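Local coordinates for telomerase reverse transcriptase (Candida tropicalis MYA-3404, PDB 6ZD1), which probably extends chromosome ends as a reverse transcriptase, copying a template in the telomerase RNA into telomeric DNA repeats, at residues Ile274-Val287 with Tyr369-Lys382. Sequence-based numbering, arbitrary orientation.
Sequences IFYQKYTLSPVRQV and YHVREYGTLDEFLK
Val287 sets its CG1 over one face of the Tyr369 ring, a CH-pi contact 3.9 Å from CG1 to the ring centroid, while CG2 packs on Val371 CG1. Lys278 CG covers one face of the Tyr279 ring, and Glu373 OE1 approaches that ring obliquely, 3.6 Å from Tyr279 CE2, the carboxylate nearly perpendicular to it. The Tyr374 ring is met at its edge: the Gln286 amide comes up to CE2, the planes 60° apart. That amide grips the strand backbone with both ends. Gln286 NE2 donates almost straight to Arg372 O (2.8 Å), and OE1 accepts from Arg372 N at 3.1 Å. NE2 also reaches Ser282 OG, which bonds to Glu668 as well; these three bonds fix the amide's rotation. Pro283 CB fills in against Val371 CG2. Toward the N-terminal end of segment 274-287, Lys278, CG anti to its backbone N (chi1 174°), runs past Tyr374 O and bends at chi3 to place NZ 2.7 Å from Glu379 OE1, on the syn lone pair. Glu379 OE2 accepts from Thr376 N. Strand 369-372 crosses helix segment 274-287 at 108°: a helix packed against a two-stranded antiparallel sheet and the loop following its first strand, within the reverse transcriptase region.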
loop_
_atom_site.group_PDB
_atom_site.type_symbol
_atom_site.label_atom_id
_atom_site.label_comp_id
_atom_site.label_asym_id
_atom_site.label_seq_id
_atom_site.Cartn_x
_atom_site.Cartn_y
_atom_site.Cartn_z
ATOM N N ILE A 274 -8.853 -19.057 0.328
ATOM C CA ILE A 274 -8.497 -18.816 -1.068
ATOM C C ILE A 274 -9.694 -19.059 -1.978
ATOM O O ILE A 274 -9.952 -18.287 -2.911
ATOM C CB ILE A 274 -7.295 -19.690 -1.468
ATOM C CG1 ILE A 274 -6.032 -19.240 -0.738
ATOM C CG2 ILE A 274 -7.075 -19.656 -2.972
ATOM C CD1 ILE A 274 -4.825 -20.093 -1.059
ATOM N N PHE A 275 -10.442 -20.137 -1.731
ATOM C CA PHE A 275 -11.640 -20.380 -2.526
ATOM C C PHE A 275 -12.752 -19.406 -2.160
ATOM O O PHE A 275 -13.525 -18.983 -3.029
ATOM C CB PHE A 275 -12.113 -21.822 -2.349
ATOM C CG PHE A 275 -11.212 -22.834 -2.988
ATOM C CD1 PHE A 275 -11.211 -24.147 -2.556
ATOM C CD2 PHE A 275 -10.365 -22.472 -4.023
ATOM C CE1 PHE A 275 -10.383 -25.079 -3.142
ATOM C CE2 PHE A 275 -9.532 -23.402 -4.614
ATOM C CZ PHE A 275 -9.541 -24.708 -4.172
ATOM N N TYR A 276 -12.852 -19.039 -0.880
ATOM C CA TYR A 276 -13.834 -18.037 -0.480
ATOM C C TYR A 276 -13.513 -16.680 -1.094
ATOM O O TYR A 276 -14.416 -15.964 -1.542
ATOM C CB TYR A 276 -13.897 -17.940 1.045
ATOM C CG TYR A 276 -14.972 -17.010 1.569
ATOM C CD1 TYR A 276 -14.645 -15.782 2.135
ATOM C CD2 TYR A 276 -16.314 -17.364 1.503
ATOM C CE1 TYR A 276 -15.628 -14.934 2.620
ATOM C CE2 TYR A 276 -17.301 -16.522 1.982
ATOM C CZ TYR A 276 -16.953 -15.309 2.539
ATOM O OH TYR A 276 -17.938 -14.474 3.016
ATOM N N GLN A 277 -12.230 -16.319 -1.142
ATOM C CA GLN A 277 -11.849 -15.045 -1.742
ATOM C C GLN A 277 -12.083 -15.058 -3.246
ATOM O O GLN A 277 -12.598 -14.084 -3.807
ATOM C CB GLN A 277 -10.385 -14.738 -1.425
ATOM C CG GLN A 277 -9.903 -13.371 -1.883
ATOM C CD GLN A 277 -8.446 -13.122 -1.520
ATOM O OE1 GLN A 277 -7.667 -14.062 -1.344
ATOM N NE2 GLN A 277 -8.073 -11.851 -1.398
ATOM N N LYS A 278 -11.752 -16.168 -3.910
ATOM C CA LYS A 278 -11.839 -16.208 -5.367
ATOM C C LYS A 278 -13.285 -16.251 -5.843
ATOM O O LYS A 278 -13.655 -15.531 -6.780
ATOM C CB LYS A 278 -11.071 -17.414 -5.910
ATOM C CG LYS A 278 -11.227 -17.609 -7.415
ATOM C CD LYS A 278 -10.535 -18.874 -7.901
ATOM C CE LYS A 278 -9.054 -18.860 -7.556
ATOM N NZ LYS A 278 -8.375 -20.126 -7.943
ATOM N N TYR A 279 -14.117 -17.084 -5.213
ATOM C CA TYR A 279 -15.454 -17.368 -5.719
ATOM C C TYR A 279 -16.570 -16.609 -5.009
ATOM O O TYR A 279 -17.673 -16.520 -5.558
ATOM C CB TYR A 279 -15.747 -18.872 -5.626
ATOM C CG TYR A 279 -14.824 -19.743 -6.453
ATOM C CD1 TYR A 279 -13.730 -20.374 -5.876
ATOM C CD2 TYR A 279 -15.053 -19.938 -7.805
ATOM C CE1 TYR A 279 -12.888 -21.174 -6.627
ATOM C CE2 TYR A 279 -14.216 -20.734 -8.565
ATOM C CZ TYR A 279 -13.137 -21.350 -7.972
ATOM O OH TYR A 279 -12.305 -22.142 -8.729
ATOM N N THR A 280 -16.339 -16.085 -3.806
ATOM C CA THR A 280 -17.397 -15.378 -3.093
ATOM C C THR A 280 -17.086 -13.903 -2.874
ATOM O O THR A 280 -17.891 -13.048 -3.262
ATOM C CB THR A 280 -17.676 -16.074 -1.746
ATOM O OG1 THR A 280 -17.941 -17.466 -1.971
ATOM C CG2 THR A 280 -18.881 -15.451 -1.059
ATOM N N LEU A 281 -15.927 -13.572 -2.302
ATOM C CA LEU A 281 -15.639 -12.178 -1.967
ATOM C C LEU A 281 -15.362 -11.350 -3.214
ATOM O O LEU A 281 -15.864 -10.228 -3.349
ATOM C CB LEU A 281 -14.452 -12.092 -1.006
ATOM C CG LEU A 281 -14.738 -12.313 0.479
ATOM C CD1 LEU A 281 -13.489 -12.041 1.305
ATOM C CD2 LEU A 281 -15.896 -11.444 0.940
ATOM N N SER A 282 -14.535 -11.869 -4.121
ATOM C CA SER A 282 -14.237 -11.127 -5.344
ATOM C C SER A 282 -15.488 -10.826 -6.160
ATOM O O SER A 282 -15.646 -9.671 -6.596
ATOM C CB SER A 282 -13.192 -11.887 -6.168
ATOM O OG SER A 282 -12.860 -11.175 -7.347
ATOM N N PRO A 283 -16.412 -11.771 -6.396
ATOM C CA PRO A 283 -17.644 -11.396 -7.111
ATOM C C PRO A 283 -18.463 -10.343 -6.390
ATOM O O PRO A 283 -18.980 -9.423 -7.037
ATOM C CB PRO A 283 -18.399 -12.728 -7.223
ATOM C CG PRO A 283 -17.334 -13.755 -7.193
ATOM C CD PRO A 283 -16.329 -13.233 -6.210
ATOM N N VAL A 284 -18.587 -10.443 -5.065
ATOM C CA VAL A 284 -19.371 -9.462 -4.316
ATOM C C VAL A 284 -18.797 -8.066 -4.521
ATOM O O VAL A 284 -19.529 -7.105 -4.782
ATOM C CB VAL A 284 -19.431 -9.839 -2.825
ATOM C CG1 VAL A 284 -19.907 -8.655 -1.992
ATOM C CG2 VAL A 284 -20.355 -11.025 -2.621
ATOM N N ARG A 285 -17.470 -7.940 -4.439
ATOM C CA ARG A 285 -16.852 -6.635 -4.646
ATOM C C ARG A 285 -17.019 -6.168 -6.088
ATOM O O ARG A 285 -17.236 -4.975 -6.336
ATOM C CB ARG A 285 -15.375 -6.681 -4.256
ATOM C CG ARG A 285 -14.671 -5.345 -4.391
ATOM C CD ARG A 285 -13.395 -5.288 -3.572
ATOM N NE ARG A 285 -12.417 -6.291 -3.980
ATOM C CZ ARG A 285 -11.172 -6.341 -3.516
ATOM N NH1 ARG A 285 -10.758 -5.439 -2.635
ATOM N NH2 ARG A 285 -10.336 -7.284 -3.933
ATOM N N GLN A 286 -16.961 -7.095 -7.050
ATOM C CA GLN A 286 -17.100 -6.704 -8.453
ATOM C C GLN A 286 -18.497 -6.168 -8.745
ATOM O O GLN A 286 -18.647 -5.161 -9.450
ATOM C CB GLN A 286 -16.795 -7.885 -9.373
ATOM C CG GLN A 286 -15.334 -8.288 -9.451
ATOM C CD GLN A 286 -15.118 -9.428 -10.432
ATOM O OE1 GLN A 286 -15.358 -9.282 -11.632
ATOM N NE2 GLN A 286 -14.679 -10.574 -9.924
ATOM N N VAL A 287 -19.532 -6.824 -8.215
ATOM C CA VAL A 287 -20.895 -6.385 -8.489
ATOM C C VAL A 287 -21.175 -5.060 -7.792
ATOM O O VAL A 287 -21.816 -4.167 -8.360
ATOM C CB VAL A 287 -21.900 -7.472 -8.071
ATOM C CG1 VAL A 287 -23.329 -7.009 -8.333
ATOM C CG2 VAL A 287 -21.605 -8.767 -8.807
ATOM N N TYR A 369 -25.637 -12.284 -11.370
ATOM C CA TYR A 369 -24.707 -11.396 -12.050
ATOM C C TYR A 369 -23.501 -12.201 -12.509
ATOM O O TYR A 369 -23.064 -13.127 -11.821
ATOM C CB TYR A 369 -24.254 -10.259 -11.127
ATOM C CG TYR A 369 -25.395 -9.495 -10.500
ATOM C CD1 TYR A 369 -25.948 -9.902 -9.292
ATOM C CD2 TYR A 369 -25.922 -8.370 -11.116
ATOM C CE1 TYR A 369 -26.994 -9.207 -8.714
ATOM C CE2 TYR A 369 -26.969 -7.670 -10.550
ATOM C CZ TYR A 369 -27.502 -8.092 -9.349
ATOM O OH TYR A 369 -28.543 -7.397 -8.780
ATOM N N HIS A 370 -22.962 -11.841 -13.669
ATOM C CA HIS A 370 -21.849 -12.558 -14.271
ATOM C C HIS A 370 -20.622 -11.661 -14.248
ATOM O O HIS A 370 -20.598 -10.614 -14.905
ATOM C CB HIS A 370 -22.182 -12.993 -15.698
ATOM C CG HIS A 370 -23.335 -13.943 -15.782
ATOM N ND1 HIS A 370 -23.213 -15.288 -15.509
ATOM C CD2 HIS A 370 -24.637 -13.740 -16.099
ATOM C CE1 HIS A 370 -24.388 -15.874 -15.659
ATOM N NE2 HIS A 370 -25.268 -14.957 -16.016
ATOM N N VAL A 371 -19.610 -12.074 -13.490
ATOM C CA VAL A 371 -18.392 -11.311 -13.298
ATOM C C VAL A 371 -17.203 -12.222 -13.586
ATOM O O VAL A 371 -17.361 -13.408 -13.867
ATOM C CB VAL A 371 -18.309 -10.710 -11.881
ATOM C CG1 VAL A 371 -19.441 -9.712 -11.671
ATOM C CG2 VAL A 371 -18.379 -11.815 -10.839
ATOM N N ARG A 372 -16.005 -11.658 -13.496
ATOM C CA ARG A 372 -14.798 -12.364 -13.892
ATOM C C ARG A 372 -14.211 -13.155 -12.730
ATOM O O ARG A 372 -14.397 -12.816 -11.558
ATOM C CB ARG A 372 -13.754 -11.382 -14.422
ATOM C CG ARG A 372 -14.162 -10.662 -15.695
ATOM C CD ARG A 372 -13.242 -9.482 -15.979
ATOM N NE ARG A 372 -11.830 -9.847 -15.884
ATOM C CZ ARG A 372 -11.096 -10.273 -16.906
ATOM N NH1 ARG A 372 -11.638 -10.390 -18.112
ATOM N NH2 ARG A 372 -9.818 -10.581 -16.724
ATOM N N GLU A 373 -13.494 -14.220 -13.074
ATOM C CA GLU A 373 -12.702 -14.964 -12.110
ATOM C C GLU A 373 -11.271 -14.443 -12.125
ATOM O O GLU A 373 -10.769 -13.980 -13.154
ATOM C CB GLU A 373 -12.720 -16.465 -12.424
ATOM C CG GLU A 373 -11.914 -17.326 -11.455
ATOM C CD GLU A 373 -11.705 -18.745 -11.953
ATOM O OE1 GLU A 373 -12.475 -19.642 -11.547
ATOM O OE2 GLU A 373 -10.771 -18.960 -12.755
ATOM N N TYR A 374 -10.625 -14.502 -10.964
ATOM C CA TYR A 374 -9.238 -14.094 -10.832
ATOM C C TYR A 374 -8.515 -15.091 -9.943
ATOM O O TYR A 374 -9.124 -15.784 -9.126
ATOM C CB TYR A 374 -9.110 -12.683 -10.242
ATOM C CG TYR A 374 -9.697 -11.595 -11.106
ATOM C CD1 TYR A 374 -8.990 -11.083 -12.186
ATOM C CD2 TYR A 374 -10.957 -11.075 -10.842
ATOM C CE1 TYR A 374 -9.521 -10.086 -12.980
ATOM C CE2 TYR A 374 -11.497 -10.077 -11.635
ATOM C CZ TYR A 374 -10.770 -9.586 -12.702
ATOM O OH TYR A 374 -11.290 -8.592 -13.499
ATOM N N GLY A 375 -7.208 -15.148 -10.106
ATOM C CA GLY A 375 -6.399 -15.999 -9.265
ATOM C C GLY A 375 -5.996 -15.309 -7.979
ATOM O O GLY A 375 -6.247 -14.122 -7.772
ATOM N N THR A 376 -5.346 -16.078 -7.117
ATOM C CA THR A 376 -4.786 -15.594 -5.870
ATOM C C THR A 376 -3.276 -15.499 -6.049
ATOM O O THR A 376 -2.703 -16.146 -6.931
ATOM C CB THR A 376 -5.147 -16.540 -4.714
ATOM O OG1 THR A 376 -6.565 -16.757 -4.689
ATOM C CG2 THR A 376 -4.685 -15.977 -3.372
ATOM N N LEU A 377 -2.634 -14.632 -5.259
ATOM C CA LEU A 377 -1.172 -14.569 -5.283
ATOM C C LEU A 377 -0.589 -15.941 -5.024
ATOM O O LEU A 377 0.239 -16.437 -5.799
ATOM C CB LEU A 377 -0.634 -13.571 -4.257
ATOM C CG LEU A 377 0.902 -13.606 -4.201
ATOM C CD1 LEU A 377 1.481 -13.205 -5.549
ATOM C CD2 LEU A 377 1.453 -12.745 -3.099
ATOM N N ASP A 378 -1.041 -16.558 -3.926
ATOM C CA ASP A 378 -0.553 -17.886 -3.461
ATOM C C ASP A 378 -0.987 -19.013 -4.409
ATOM O O ASP A 378 -1.115 -20.158 -3.933
ATOM C CB ASP A 378 -0.996 -18.165 -2.021
ATOM C CG ASP A 378 -1.189 -16.905 -1.195
ATOM O OD1 ASP A 378 -0.591 -15.873 -1.555
ATOM O OD2 ASP A 378 -1.937 -16.967 -0.200
ATOM N N GLU A 379 -1.202 -18.706 -5.691
ATOM C CA GLU A 379 -1.582 -19.754 -6.679
ATOM C C GLU A 379 -0.294 -20.285 -7.318
ATOM O O GLU A 379 0.052 -21.460 -7.085
ATOM C CB GLU A 379 -2.527 -19.176 -7.735
ATOM C CG GLU A 379 -3.487 -20.199 -8.312
ATOM C CD GLU A 379 -4.941 -19.992 -7.925
ATOM O OE1 GLU A 379 -5.819 -20.567 -8.598
ATOM O OE2 GLU A 379 -5.192 -19.255 -6.952
ATOM N N PHE A 380 0.373 -19.426 -8.092
ATOM C CA PHE A 380 1.646 -19.714 -8.750
ATOM C C PHE A 380 2.672 -20.184 -7.741
ATOM O O PHE A 380 3.201 -21.296 -7.834
ATOM C CB PHE A 380 2.121 -18.473 -9.517
ATOM C CG PHE A 380 1.080 -17.959 -10.460
ATOM C CD1 PHE A 380 0.042 -17.167 -9.987
ATOM C CD2 PHE A 380 1.093 -18.313 -11.795
ATOM C CE1 PHE A 380 -0.946 -16.721 -10.834
ATOM C CE2 PHE A 380 0.105 -17.864 -12.656
ATOM C CZ PHE A 380 -0.918 -17.064 -12.170
ATOM N N LEU A 381 2.964 -19.346 -6.759
ATOM C CA LEU A 381 3.600 -19.847 -5.556
ATOM C C LEU A 381 2.657 -20.832 -4.873
ATOM O O LEU A 381 1.468 -20.553 -4.694
ATOM C CB LEU A 381 3.995 -18.695 -4.627
ATOM C CG LEU A 381 2.927 -17.765 -4.050
ATOM C CD1 LEU A 381 2.673 -18.135 -2.600
ATOM C CD2 LEU A 381 3.372 -16.319 -4.178
ATOM N N LYS A 382 3.194 -22.000 -4.525
ATOM C CA LYS A 382 2.528 -23.230 -4.080
ATOM C C LYS A 382 1.906 -24.053 -5.209
ATOM O O LYS A 382 1.352 -25.096 -4.906
ATOM C CB LYS A 382 1.414 -22.983 -3.048
ATOM C CG LYS A 382 1.756 -22.102 -1.862
ATOM C CD LYS A 382 0.458 -21.542 -1.290
ATOM C CE LYS A 382 0.411 -21.556 0.230
ATOM N NZ LYS A 382 -0.879 -20.988 0.723
#